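Local coordinates for putative poly(3-hydroxybutyrate) depolymerase LpqC (Bordetella parapertussis 12822, PDB 3D0K), which probably acts as an alpha/beta-hydrolase-type serine hydrolase that splits ester bonds of poly(3-hydroxybutyrate) or related esters, at residues A[36-41]-A[103-108]; A[88-93]-A[99-104]. All coordinates share one frame; numbering follows the deposited sequence.

Interactions 1 and 2 sit side by side, their centres about 7 Å apart, and both bring the loop region after helix 97-100 against residues flanking the neighbouring, antiparallel strands 40-46 and 84-89. Segments 99-104 and 103-108 overlap at Asn103 and Gly104. Interaction 2 is the buried one, an apolar meeting of two aromatic rings close to a probable nucleophile elbow. Interaction 1 lies at the surface, where two arginines of like charge meet through their flat ends. Backbone hydrogen bonds join them: Thr41 with Thr89 in the sheet, and Arg105 with Glu99 at the loop. Phe40 of interaction 1 also stacks on Phe90 of interaction 2.

Interaction 1. Residues A[36-41]-A[103-108]; sequences ADRPFT and NGRAFT. With SO4 (sulfate ion), chain F.
Arg38, in the loop leading into strand 40-46 of an alpha/beta-hydrolase-type fold, meets Arg105, in the loop after helix 97-100, in an arginine–arginine pair at the protein surface. The two side chains arrive from opposite directions and join face against face. Arg38 CZ lies over the centre of the Arg105 guanidinium, and the two CZ atoms of Arg38 and Arg105 are 3.2 Å apart. Seen from Arg38, the overlap is displaced toward the rim of its group, and the planes are tilted by 31° rather than parallel. Both chains are bent at chi3, -57° in Arg38 and 83° in Arg105, which directs each guanidinium to face the other. The NH2 atoms of Arg38 and Arg105 are modelled 2.8 Å apart, doubtfully close for two donors and not a hydrogen bond. Arg38 NE, another donor, stands 3.4 Å from Arg105 NH2. With like charges facing each other and no hydrogen bond between them, the pair probably gains little from charge and depends on its surroundings. Further back, the CD atoms of Arg38 and Arg105 come within 4.0 Å.

In this fold the two loops lie past the C-terminal end of strand 84-89, where the antiparallel strand 40-46 begins. Pro39 O accepts a hydrogen bond from Trp95 NE1, and the side chain of Arg38 touches Trp95. On the other loop, Arg105 has a left-handed backbone conformation; its carbonyl oxygen is bonded to Arg114 NH1, and its side chain also packs on Asn35 and Ser100. At the end of this segment Thr108 OG1 donates a hydrogen bond to O1 of a sulfate, probably from the crystallisation liquor, at 2.8 Å, and is bonded as well to the backbone N of Asn112. Thr108 CG2 lies 3.5 Å from the same sulfate O1.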
ATOM      1  N   ALA A  36       3.943   4.265  20.452  1.00 38.39           N
ATOM      2  CA  ALA A  36       3.713   3.544  21.715  1.00 38.83           C
ATOM      3  C   ALA A  36       2.233   3.472  22.139  1.00 38.67           C
ATOM      4  O   ALA A  36       1.791   2.478  22.705  1.00 38.90           O
ATOM      5  CB  ALA A  36       4.570   4.158  22.837  1.00 39.08           C
ATOM      6  N   ASP A  37       1.469   4.507  21.806  1.00 38.10           N
ATOM      7  CA  ASP A  37       0.088   4.646  22.270  1.00 37.79           C
ATOM      8  C   ASP A  37      -0.987   4.282  21.253  1.00 35.92           C
ATOM      9  O   ASP A  37      -2.159   4.640  21.431  1.00 35.58           O
ATOM     10  CB  ASP A  37      -0.127   6.110  22.697  1.00 38.84           C
ATOM     11  CG  ASP A  37       0.861   6.544  23.764  1.00 42.63           C
ATOM     12  OD1 ASP A  37       1.175   5.699  24.633  1.00 45.50           O
ATOM     13  OD2 ASP A  37       1.350   7.708  23.720  1.00 47.63           O
ATOM     14  N   ARG A  38      -0.598   3.621  20.165  1.00 33.29           N
ATOM     15  CA  ARG A  38      -1.525   3.412  19.089  1.00 31.75           C
ATOM     16  C   ARG A  38      -1.418   1.981  18.604  1.00 29.46           C
ATOM     17  O   ARG A  38      -0.626   1.679  17.720  1.00 28.82           O
ATOM     18  CB  ARG A  38      -1.301   4.434  17.974  1.00 32.14           C
ATOM     19  CG  ARG A  38      -2.267   5.641  18.056  1.00 33.76           C
ATOM     20  CD  ARG A  38      -1.927   6.703  17.010  1.00 35.49           C
ATOM     21  NE  ARG A  38      -0.535   7.107  17.219  1.00 45.38           N
ATOM     22  CZ  ARG A  38      -0.142   8.042  18.086  1.00 47.98           C
ATOM     23  NH1 ARG A  38      -1.031   8.721  18.803  1.00 49.01           N
ATOM     24  NH2 ARG A  38       1.155   8.303  18.231  1.00 50.44           N
ATOM     25  N   PRO A  39      -2.198   1.086  19.227  1.00 27.46           N
ATOM     26  CA  PRO A  39      -2.257  -0.287  18.736  1.00 26.08           C
ATOM     27  C   PRO A  39      -2.922  -0.424  17.376  1.00 24.51           C
ATOM     28  O   PRO A  39      -3.736   0.409  16.958  1.00 24.51           O
ATOM     29  CB  PRO A  39      -3.102  -1.014  19.791  1.00 26.24           C
ATOM     30  CG  PRO A  39      -3.830   0.080  20.542  1.00 26.92           C
ATOM     31  CD  PRO A  39      -3.038   1.324  20.429  1.00 27.07           C
ATOM     32  N   PHE A  40      -2.593  -1.496  16.690  1.00 23.18           N
ATOM     33  CA  PHE A  40      -3.363  -1.856  15.501  1.00 22.20           C
ATOM     34  C   PHE A  40      -3.402  -3.375  15.400  1.00 22.42           C
ATOM     35  O   PHE A  40      -2.976  -4.088  16.338  1.00 22.57           O
ATOM     36  CB  PHE A  40      -2.778  -1.193  14.245  1.00 22.31           C
ATOM     37  CG  PHE A  40      -1.316  -1.527  13.997  1.00 21.52           C
ATOM     38  CD1 PHE A  40      -0.308  -0.847  14.691  1.00 21.60           C
ATOM     39  CD2 PHE A  40      -0.952  -2.456  12.994  1.00 22.08           C
ATOM     40  CE1 PHE A  40       1.019  -1.088  14.447  1.00 20.46           C
ATOM     41  CE2 PHE A  40       0.389  -2.706  12.735  1.00 20.56           C
ATOM     42  CZ  PHE A  40       1.377  -2.024  13.459  1.00 22.94           C
ATOM     43  N   THR A  41      -3.925  -3.868  14.296  1.00 21.48           N
ATOM     44  CA  THR A  41      -4.204  -5.289  14.166  1.00 21.71           C
ATOM     45  C   THR A  41      -3.585  -5.807  12.874  1.00 20.27           C
ATOM     46  O   THR A  41      -3.652  -5.141  11.856  1.00 21.56           O
ATOM     47  CB  THR A  41      -5.726  -5.570  14.160  1.00 22.38           C
ATOM     48  OG1 THR A  41      -6.314  -4.966  15.322  1.00 24.35           O
ATOM     49  CG2 THR A  41      -6.002  -7.105  14.164  1.00 21.85           C
ATOM     50  N   ASN A 103      -2.497   9.786   5.181  1.00 16.17           N
ATOM     51  CA  ASN A 103      -1.422  10.786   5.259  1.00 16.64           C
ATOM     52  C   ASN A 103      -0.313  10.433   6.269  1.00 17.08           C
ATOM     53  O   ASN A 103       0.633  11.235   6.487  1.00 18.08           O
ATOM     54  CB  ASN A 103      -1.959  12.199   5.615  1.00 17.17           C
ATOM     55  CG  ASN A 103      -3.067  12.708   4.661  1.00 19.25           C
ATOM     56  OD1 ASN A 103      -3.672  13.784   4.905  1.00 20.93           O
ATOM     57  ND2 ASN A 103      -3.355  11.956   3.613  1.00 16.73           N
ATOM     58  N   GLY A 104      -0.417   9.255   6.883  1.00 15.37           N
ATOM     59  CA  GLY A 104       0.740   8.713   7.643  1.00 16.13           C
ATOM     60  C   GLY A 104       1.053   9.409   8.988  1.00 17.18           C
ATOM     61  O   GLY A 104       2.139   9.224   9.538  1.00 17.35           O
ATOM     62  N   ARG A 105       0.122  10.190   9.519  1.00 18.40           N
ATOM     63  CA  ARG A 105       0.399  10.998  10.746  1.00 21.66           C
ATOM     64  C   ARG A 105       1.727  11.799  10.590  1.00 21.47           C
ATOM     65  O   ARG A 105       2.594  11.759  11.479  1.00 22.98           O
ATOM     66  CB  ARG A 105       0.492  10.081  11.999  1.00 21.58           C
ATOM     67  CG  ARG A 105      -0.776   9.893  12.742  1.00 25.69           C
ATOM     68  CD  ARG A 105      -0.638   9.177  14.093  1.00 26.37           C
ATOM     69  NE  ARG A 105      -0.254  10.107  15.117  1.00 33.44           N
ATOM     70  CZ  ARG A 105       0.882  10.066  15.808  1.00 36.52           C
ATOM     71  NH1 ARG A 105       1.135  11.012  16.699  1.00 37.68           N
ATOM     72  NH2 ARG A 105       1.757   9.093  15.619  1.00 38.10           N
ATOM     73  N   ALA A 106       1.902  12.445   9.432  1.00 20.33           N
ATOM     74  CA  ALA A 106       3.158  13.111   9.078  1.00 20.27           C
ATOM     75  C   ALA A 106       3.408  14.356   9.953  1.00 21.62           C
ATOM     76  O   ALA A 106       4.548  14.825  10.075  1.00 21.76           O
ATOM     77  CB  ALA A 106       3.164  13.500   7.646  1.00 19.57           C
ATOM     78  N   PHE A 107       2.344  14.909  10.517  1.00 22.67           N
ATOM     79  CA  PHE A 107       2.450  16.162  11.270  1.00 23.60           C
ATOM     80  C   PHE A 107       2.112  15.958  12.700  1.00 24.79           C
ATOM     81  O   PHE A 107       1.270  15.143  13.003  1.00 26.11           O
ATOM     82  CB  PHE A 107       1.530  17.230  10.687  1.00 23.36           C
ATOM     83  CG  PHE A 107       1.892  17.611   9.305  1.00 25.42           C
ATOM     84  CD1 PHE A 107       1.191  17.080   8.226  1.00 25.80           C
ATOM     85  CD2 PHE A 107       2.966  18.476   9.071  1.00 24.68           C
ATOM     86  CE1 PHE A 107       1.557  17.404   6.917  1.00 27.35           C
ATOM     87  CE2 PHE A 107       3.332  18.821   7.778  1.00 26.67           C
ATOM     88  CZ  PHE A 107       2.610  18.286   6.684  1.00 25.19           C
ATOM     89  N   THR A 108       2.763  16.723  13.575  1.00 24.92           N
ATOM     90  CA  THR A 108       2.341  16.822  14.950  1.00 25.54           C
ATOM     91  C   THR A 108       1.067  17.658  14.947  1.00 25.85           C
ATOM     92  O   THR A 108       0.677  18.239  13.913  1.00 25.44           O
ATOM     93  CB  THR A 108       3.401  17.542  15.854  1.00 24.99           C
ATOM     94  OG1 THR A 108       3.556  18.901  15.426  1.00 23.99           O
ATOM     95  CG2 THR A 108       4.752  16.811  15.813  1.00 27.46           C
TER
HETATM   96  S   SO4 F 305       5.479  20.078  18.422  1.00 59.43           S
HETATM   97  O1  SO4 F 305       5.563  20.058  16.963  1.00 57.33           O
HETATM   98  O2  SO4 F 305       6.395  21.116  18.895  1.00 59.23           O
HETATM   99  O3  SO4 F 305       4.113  20.418  18.798  1.00 57.50           O
HETATM  100  O4  SO4 F 305       5.848  18.810  19.052  1.00 58.73           O

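Interaction 2. Residues A[88-93]-A[99-104]; sequences PTFSDE and ESYNNG
Phe90, just past the end of strand 84-89, meets Tyr101, which follows helix 97-100, in a buried aromatic pair beside what is probably the nucleophile elbow of an alpha/beta-hydrolase-type fold. The two side chains cross at about a right angle, yet their ring planes differ by only 32° and the ring centres are 5.6 Å apart, an oblique meeting. The closest atoms are Phe90 CD2 and Tyr101 CE1, 3.5 Å apart, with Tyr101 CD1 at 3.7 Å from the same Phe90 CD2. Behind them, Phe90 CB packs on Tyr101 CD1 at 4.0 Å. Tyr101 holds CG opposite its backbone N (chi1 178°), which extends the ring from the turn to Phe90; the Tyr101 side chain also touches Ala149 at the start of helix 149-160.

Polar bonds hold the Phe90 backbone and the Tyr101 hydroxyl. Phe90 N is hydrogen-bonded to His61 NE2 and Phe90 O to Arg65 NH2. The phenol oxygen Tyr101 OH is bonded to Gln60 OE1, at the end of strand 56-60, and to His61 O just after it. At the root of the tyrosine, a type I turn closes with Gly104 N donating to Tyr101 O at 3.1 Å.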
ATOM      1  N   PRO A  88      -2.084  -5.059   7.721  1.00 18.78           N
ATOM      2  CA  PRO A  88      -2.021  -4.118   8.841  1.00 18.81           C
ATOM      3  C   PRO A  88      -3.275  -3.249   8.788  1.00 19.04           C
ATOM      4  O   PRO A  88      -3.509  -2.562   7.787  1.00 18.76           O
ATOM      5  CB  PRO A  88      -0.753  -3.288   8.558  1.00 18.94           C
ATOM      6  CG  PRO A  88       0.093  -4.186   7.600  1.00 18.69           C
ATOM      7  CD  PRO A  88      -0.975  -4.848   6.757  1.00 18.41           C
ATOM      8  N   THR A  89      -4.029  -3.249   9.894  1.00 17.79           N
ATOM      9  CA  THR A  89      -5.375  -2.697   9.930  1.00 17.95           C
ATOM     10  C   THR A  89      -5.479  -1.566  10.948  1.00 18.18           C
ATOM     11  O   THR A  89      -5.252  -1.784  12.130  1.00 17.45           O
ATOM     12  CB  THR A  89      -6.359  -3.806  10.276  1.00 16.88           C
ATOM     13  OG1 THR A  89      -6.187  -4.855   9.313  1.00 18.87           O
ATOM     14  CG2 THR A  89      -7.766  -3.295  10.221  1.00 17.96           C
ATOM     15  N   PHE A  90      -5.876  -0.376  10.472  1.00 19.56           N
ATOM     16  CA  PHE A  90      -5.834   0.856  11.307  1.00 19.17           C
ATOM     17  C   PHE A  90      -7.257   1.337  11.495  1.00 20.28           C
ATOM     18  O   PHE A  90      -7.876   1.843  10.563  1.00 20.39           O
ATOM     19  CB  PHE A  90      -4.934   1.930  10.624  1.00 19.91           C
ATOM     20  CG  PHE A  90      -3.508   1.477  10.443  1.00 17.57           C
ATOM     21  CD1 PHE A  90      -2.592   1.602  11.471  1.00 19.68           C
ATOM     22  CD2 PHE A  90      -3.104   0.841   9.252  1.00 15.26           C
ATOM     23  CE1 PHE A  90      -1.299   1.159  11.311  1.00 17.17           C
ATOM     24  CE2 PHE A  90      -1.829   0.398   9.070  1.00 20.10           C
ATOM     25  CZ  PHE A  90      -0.916   0.521  10.116  1.00 15.87           C
ATOM     26  N   SER A  91      -7.792   1.117  12.686  1.00 19.95           N
ATOM     27  CA  SER A  91      -9.188   1.360  12.920  1.00 21.87           C
ATOM     28  C   SER A  91      -9.493   2.850  12.914  1.00 21.84           C
ATOM     29  O   SER A  91      -8.623   3.656  13.207  1.00 21.68           O
ATOM     30  CB  SER A  91      -9.602   0.753  14.264  1.00 22.87           C
ATOM     31  OG  SER A  91      -8.993   1.461  15.335  1.00 23.23           O
ATOM     32  N   ASP A  92     -10.720   3.202  12.568  1.00 23.44           N
ATOM     33  CA  ASP A  92     -11.166   4.594  12.639  1.00 25.00           C
ATOM     34  C   ASP A  92     -11.079   5.131  14.062  1.00 25.93           C
ATOM     35  O   ASP A  92     -10.816   6.336  14.276  1.00 25.43           O
ATOM     36  CB  ASP A  92     -12.589   4.696  12.161  1.00 25.98           C
ATOM     37  CG  ASP A  92     -12.700   4.775  10.668  1.00 29.26           C
ATOM     38  OD1 ASP A  92     -11.849   5.434  10.015  1.00 31.06           O
ATOM     39  OD2 ASP A  92     -13.673   4.190  10.129  1.00 33.46           O
ATOM     40  N   GLU A  93     -11.277   4.247  15.044  1.00 25.69           N
ATOM     41  CA  GLU A  93     -11.270   4.690  16.428  1.00 27.25           C
ATOM     42  C   GLU A  93      -9.887   5.102  16.908  1.00 26.17           C
ATOM     43  O   GLU A  93      -9.755   6.119  17.547  1.00 26.62           O
ATOM     44  CB  GLU A  93     -11.855   3.628  17.373  1.00 28.10           C
ATOM     45  CG  GLU A  93     -12.675   4.245  18.475  1.00 33.60           C
ATOM     46  CD  GLU A  93     -12.464   3.589  19.849  1.00 41.41           C
ATOM     47  OE1 GLU A  93     -12.134   2.358  19.928  1.00 39.29           O
ATOM     48  OE2 GLU A  93     -12.654   4.333  20.865  1.00 45.47           O
ATOM     49  N   GLU A  99      -5.876  11.921   8.027  1.00 18.24           N
ATOM     50  CA  GLU A  99      -4.637  12.409   8.647  1.00 18.11           C
ATOM     51  C   GLU A  99      -3.793  11.275   9.232  1.00 18.71           C
ATOM     52  O   GLU A  99      -2.551  11.308   9.143  1.00 18.75           O
ATOM     53  CB  GLU A  99      -4.918  13.518   9.702  1.00 17.45           C
ATOM     54  CG  GLU A  99      -5.474  14.823   9.057  1.00 20.82           C
ATOM     55  CD  GLU A  99      -7.008  14.794   8.815  1.00 21.62           C
ATOM     56  OE1 GLU A  99      -7.521  15.874   8.455  1.00 26.62           O
ATOM     57  OE2 GLU A  99      -7.710  13.751   9.029  1.00 18.45           O
ATOM     58  N   SER A 100      -4.454  10.256   9.813  1.00 18.70           N
ATOM     59  CA  SER A 100      -3.729   9.221  10.540  1.00 18.44           C
ATOM     60  C   SER A 100      -3.385   8.043   9.665  1.00 18.00           C
ATOM     61  O   SER A 100      -2.414   7.318   9.954  1.00 19.16           O
ATOM     62  CB  SER A 100      -4.557   8.677  11.726  1.00 18.78           C
ATOM     63  OG  SER A 100      -5.032   9.735  12.560  1.00 20.33           O
ATOM     64  N   TYR A 101      -4.223   7.776   8.672  1.00 16.04           N
ATOM     65  CA  TYR A 101      -4.009   6.600   7.858  1.00 16.72           C
ATOM     66  C   TYR A 101      -3.426   6.995   6.477  1.00 17.15           C
ATOM     67  O   TYR A 101      -2.229   6.863   6.275  1.00 17.87           O
ATOM     68  CB  TYR A 101      -5.312   5.764   7.707  1.00 16.68           C
ATOM     69  CG  TYR A 101      -5.114   4.541   6.793  1.00 17.72           C
ATOM     70  CD1 TYR A 101      -4.097   3.615   7.062  1.00 17.23           C
ATOM     71  CD2 TYR A 101      -5.977   4.298   5.704  1.00 15.74           C
ATOM     72  CE1 TYR A 101      -3.930   2.488   6.260  1.00 18.53           C
ATOM     73  CE2 TYR A 101      -5.804   3.147   4.858  1.00 18.01           C
ATOM     74  CZ  TYR A 101      -4.765   2.256   5.170  1.00 16.89           C
ATOM     75  OH  TYR A 101      -4.584   1.145   4.356  1.00 20.12           O
ATOM     76  N   ASN A 102      -4.289   7.441   5.548  1.00 17.10           N
ATOM     77  CA  ASN A 102      -3.842   7.946   4.237  1.00 17.18           C
ATOM     78  C   ASN A 102      -2.545   8.800   4.275  1.00 16.48           C
ATOM     79  O   ASN A 102      -1.666   8.638   3.411  1.00 17.00           O
ATOM     80  CB  ASN A 102      -4.892   8.832   3.536  1.00 14.92           C
ATOM     81  CG  ASN A 102      -6.287   8.266   3.479  1.00 18.26           C
ATOM     82  OD1 ASN A 102      -7.016   8.515   2.466  1.00 22.05           O
ATOM     83  ND2 ASN A 102      -6.726   7.598   4.543  1.00 13.10           N
ATOM     84  N   ASN A 103      -2.497   9.786   5.181  1.00 16.17           N
ATOM     85  CA  ASN A 103      -1.422  10.786   5.259  1.00 16.64           C
ATOM     86  C   ASN A 103      -0.313  10.433   6.269  1.00 17.08           C
ATOM     87  O   ASN A 103       0.633  11.235   6.487  1.00 18.08           O
ATOM     88  CB  ASN A 103      -1.959  12.199   5.615  1.00 17.17           C
ATOM     89  CG  ASN A 103      -3.067  12.708   4.661  1.00 19.25           C
ATOM     90  OD1 ASN A 103      -3.672  13.784   4.905  1.00 20.93           O
ATOM     91  ND2 ASN A 103      -3.355  11.956   3.613  1.00 16.73           N
ATOM     92  N   GLY A 104      -0.417   9.255   6.883  1.00 15.37           N
ATOM     93  CA  GLY A 104       0.740   8.713   7.643  1.00 16.13           C
ATOM     94  C   GLY A 104       1.053   9.409   8.988  1.00 17.18           C
ATOM     95  O   GLY A 104       2.139   9.224   9.538  1.00 17.35           O
TER